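PDB 2PHC: uncharacterized protein PH0987 from Pyrococcus horikoshii, which is of unknown function but, as a carboxyltransferase-domain (subdomain C and D) protein with a cyclophilin-like domain, is predicted to bind ATP and act as a hydrolase. Local coordinates for residues Pro89-Ile100 against Trp179-Leu187. Sequence-based numbering, arbitrary orientation.
Sequences PVAYGGEFGPDI and WRIIGRIPL
Ala91 and Arg184 form an antiparallel hydrogen-bonded pair, the two strands joined by Ala91 N to Arg184 O (2.9 Å) and by the reciprocal bond from Arg184 N to Ala91 O. Gly93 N continues the pairing to Ile182 O at 3.1 Å, just where the chain leaves the strand. The loop then folds back over Ile182 and Gly183: a side chain on Gly97 would run into their backbone, and one on Gly183 into Val90 CG1.

Asp99 binds Ile181 twice. Its N donates to Ile181 O (2.9 Å), while Ile181 N donates to the anti lone pair of Asp99 OD2 (2.9 Å, 158° at the hydrogen). With CG beside its own backbone N (chi1 -67°), the carboxylate reaches back to this amide; OD2 also forms a salt bridge with Arg153, and a water links OD1 to Arg180 NH1, whose NE hydrogen-bonds Pro147 O. Replaced by alanine, the residue would lose its carboxylate, and Ile181 N and Arg153 would probably be left without their acceptor, the water bridge to Arg180 gone.

Apolar contacts line the Tyr92 side and the Ala91/Arg184 side of the pairing. Val90 CG1 sits over the centre of the Tyr92 ring, 3.6 Å above its plane, and Ile182 CD1 meets the ring edge 3.9 Å from Tyr92 CE2. On the other side, Phe96 CD1 packs against Arg184 CB (3.7 Å), while Ala91 CB lies over one face of the Phe96 ring, offset toward its rim. Beyond the end of strand 180-184, Pro89 CD presses tightly on Leu187 CD1 (3.5 Å).

This pairing joins strands 85-92 and 180-184 in the mixed sheet of the cyclophilin-like domain. Val90 bonds onward to strand 205-211, and Ile182 to strand 160-164; Tyr92 OH hydrogen-bonds His118 of helix 111-119, and the same helix packs on Ile100 through Val114 and on Ile182 through His118, while Phe216 covers Ala91 and Phe96.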
# COMPACT_ATOMS: atom_id res chain seq x y z
N PRO A 89 7.87 -7.78 7.33
CA PRO A 89 7.88 -7.53 8.77
C PRO A 89 8.88 -6.41 9.12
O PRO A 89 9.99 -6.38 8.56
CB PRO A 89 8.24 -8.91 9.37
CG PRO A 89 9.06 -9.53 8.40
CD PRO A 89 8.48 -9.10 7.04
N VAL A 90 8.41 -5.50 9.98
CA VAL A 90 9.09 -4.33 10.48
C VAL A 90 8.86 -4.39 11.96
O VAL A 90 7.71 -4.39 12.40
CB VAL A 90 8.39 -2.96 10.03
CG1 VAL A 90 9.16 -1.72 10.56
CG2 VAL A 90 8.23 -2.85 8.47
N ALA A 91 9.94 -4.48 12.74
CA ALA A 91 9.90 -4.13 14.21
C ALA A 91 9.97 -2.60 14.38
O ALA A 91 10.99 -2.00 14.16
CB ALA A 91 11.05 -4.87 14.95
N TYR A 92 8.85 -1.98 14.72
CA TYR A 92 8.70 -0.51 14.87
C TYR A 92 9.06 -0.06 16.30
O TYR A 92 8.98 -0.87 17.26
CB TYR A 92 7.26 -0.05 14.64
CG TYR A 92 6.69 -0.14 13.26
CD1 TYR A 92 6.11 -1.32 12.79
CD2 TYR A 92 6.68 0.97 12.42
CE1 TYR A 92 5.57 -1.38 11.48
CE2 TYR A 92 6.13 0.91 11.11
CZ TYR A 92 5.59 -0.26 10.67
OH TYR A 92 5.09 -0.36 9.43
N GLY A 93 9.45 1.22 16.40
CA GLY A 93 9.90 1.87 17.63
C GLY A 93 11.13 1.34 18.37
O GLY A 93 11.81 0.41 17.91
N GLY A 94 11.43 1.96 19.53
CA GLY A 94 12.54 1.55 20.39
C GLY A 94 13.87 1.78 19.71
O GLY A 94 14.14 2.85 19.15
N GLU A 95 14.70 0.75 19.71
CA GLU A 95 16.03 0.92 19.20
C GLU A 95 16.09 0.85 17.69
O GLU A 95 16.99 1.40 17.05
CB GLU A 95 16.93 -0.13 19.81
CG GLU A 95 18.37 0.35 19.82
CD GLU A 95 18.70 1.44 20.86
OE1 GLU A 95 17.80 2.22 21.35
OE2 GLU A 95 19.92 1.52 21.15
N PHE A 96 15.10 0.19 17.15
CA PHE A 96 14.93 -0.07 15.71
C PHE A 96 14.46 1.14 14.94
O PHE A 96 14.82 1.29 13.76
CB PHE A 96 13.89 -1.13 15.56
CG PHE A 96 14.30 -2.45 16.05
CD1 PHE A 96 15.32 -3.13 15.44
CD2 PHE A 96 13.61 -3.08 17.07
CE1 PHE A 96 15.68 -4.43 15.85
CE2 PHE A 96 13.93 -4.39 17.47
CZ PHE A 96 14.97 -5.07 16.87
N GLY A 97 13.66 1.98 15.57
CA GLY A 97 13.37 3.25 15.03
C GLY A 97 13.51 4.28 16.10
O GLY A 97 12.65 4.32 16.97
N PRO A 98 14.66 5.00 16.17
CA PRO A 98 14.93 6.14 17.09
C PRO A 98 14.08 7.39 16.90
O PRO A 98 13.90 8.21 17.83
CB PRO A 98 16.39 6.48 16.81
CG PRO A 98 16.79 5.66 15.61
CD PRO A 98 15.89 4.50 15.54
N ASP A 99 13.54 7.54 15.72
CA ASP A 99 13.00 8.79 15.33
C ASP A 99 11.47 8.75 15.38
O ASP A 99 10.83 9.67 15.00
CB ASP A 99 13.46 9.10 13.92
CG ASP A 99 14.95 9.36 13.82
OD1 ASP A 99 15.49 10.10 14.62
OD2 ASP A 99 15.56 8.87 12.90
N ILE A 100 10.89 7.67 15.85
CA ILE A 100 9.45 7.51 15.78
C ILE A 100 8.71 8.44 16.71
O ILE A 100 7.63 8.84 16.45
CB ILE A 100 8.99 6.06 15.96
CG1 ILE A 100 7.57 5.87 15.46
CG2 ILE A 100 9.10 5.61 17.40
CD1 ILE A 100 7.16 4.48 15.42
N TRP A 179 16.89 10.26 6.79
CA TRP A 179 15.44 9.96 6.80
C TRP A 179 15.06 9.67 8.25
O TRP A 179 15.92 9.23 8.99
CB TRP A 179 15.08 8.69 5.92
CG TRP A 179 15.00 9.00 4.40
CD1 TRP A 179 15.84 9.83 3.71
CD2 TRP A 179 14.02 8.53 3.42
NE1 TRP A 179 15.47 9.94 2.39
CE2 TRP A 179 14.37 9.15 2.17
CE3 TRP A 179 12.91 7.69 3.45
CZ2 TRP A 179 13.63 8.93 0.98
CZ3 TRP A 179 12.15 7.49 2.22
CH2 TRP A 179 12.54 8.11 1.03
N ARG A 180 13.81 9.93 8.66
CA ARG A 180 13.37 9.64 10.03
C ARG A 180 13.15 8.20 10.13
O ARG A 180 12.21 7.70 9.53
CB ARG A 180 12.09 10.41 10.44
CG ARG A 180 12.30 11.91 10.46
CD ARG A 180 13.29 12.51 11.54
NE ARG A 180 13.40 13.97 11.29
CZ ARG A 180 13.89 14.86 12.19
NH1 ARG A 180 14.30 14.45 13.41
NH2 ARG A 180 13.92 16.13 11.88
N ILE A 181 13.99 7.51 10.90
CA ILE A 181 13.90 6.05 11.04
C ILE A 181 12.93 5.58 12.14
O ILE A 181 13.15 5.90 13.31
CB ILE A 181 15.25 5.42 11.25
CG1 ILE A 181 16.30 5.97 10.24
CG2 ILE A 181 15.12 3.95 11.27
CD1 ILE A 181 15.96 5.75 8.64
N ILE A 182 11.92 4.78 11.75
CA ILE A 182 10.74 4.39 12.57
C ILE A 182 10.69 2.87 12.86
O ILE A 182 9.88 2.40 13.62
CB ILE A 182 9.38 4.93 11.96
CG1 ILE A 182 8.97 4.22 10.63
CG2 ILE A 182 9.41 6.47 11.75
CD1 ILE A 182 7.44 4.47 10.25
N GLY A 183 11.59 2.09 12.30
CA GLY A 183 11.40 0.66 12.37
C GLY A 183 12.52 0.02 11.61
O GLY A 183 13.24 0.74 10.90
N ARG A 184 12.70 -1.29 11.75
CA ARG A 184 13.70 -1.97 10.98
C ARG A 184 13.11 -3.29 10.55
O ARG A 184 12.35 -3.90 11.30
CB ARG A 184 14.89 -2.27 11.86
CG ARG A 184 16.05 -2.74 11.18
CD ARG A 184 17.31 -2.60 12.13
NE ARG A 184 18.38 -3.40 11.54
CZ ARG A 184 19.48 -3.84 12.17
NH1 ARG A 184 19.68 -3.55 13.47
NH2 ARG A 184 20.39 -4.55 11.49
N ILE A 185 13.50 -3.71 9.34
CA ILE A 185 13.16 -4.96 8.73
C ILE A 185 14.28 -5.99 8.98
O ILE A 185 15.44 -5.68 8.75
CB ILE A 185 13.00 -4.76 7.13
CG1 ILE A 185 11.85 -3.80 6.75
CG2 ILE A 185 12.87 -6.03 6.46
CD1 ILE A 185 12.01 -3.08 5.34
N PRO A 186 13.94 -7.21 9.42
CA PRO A 186 14.95 -8.27 9.68
C PRO A 186 15.37 -9.12 8.48
O PRO A 186 16.43 -9.71 8.52
CB PRO A 186 14.24 -9.18 10.67
CG PRO A 186 12.72 -9.08 10.15
CD PRO A 186 12.59 -7.60 9.89
N LEU A 187 14.51 -9.25 7.47
CA LEU A 187 14.82 -9.85 6.18
C LEU A 187 15.98 -9.15 5.47
O LEU A 187 16.14 -7.91 5.57
CB LEU A 187 13.61 -9.75 5.28
CG LEU A 187 12.28 -10.30 5.82
CD1 LEU A 187 11.18 -9.77 4.96
CD2 LEU A 187 12.26 -11.84 5.79
O HOH W 1 14.26 12.40 15.21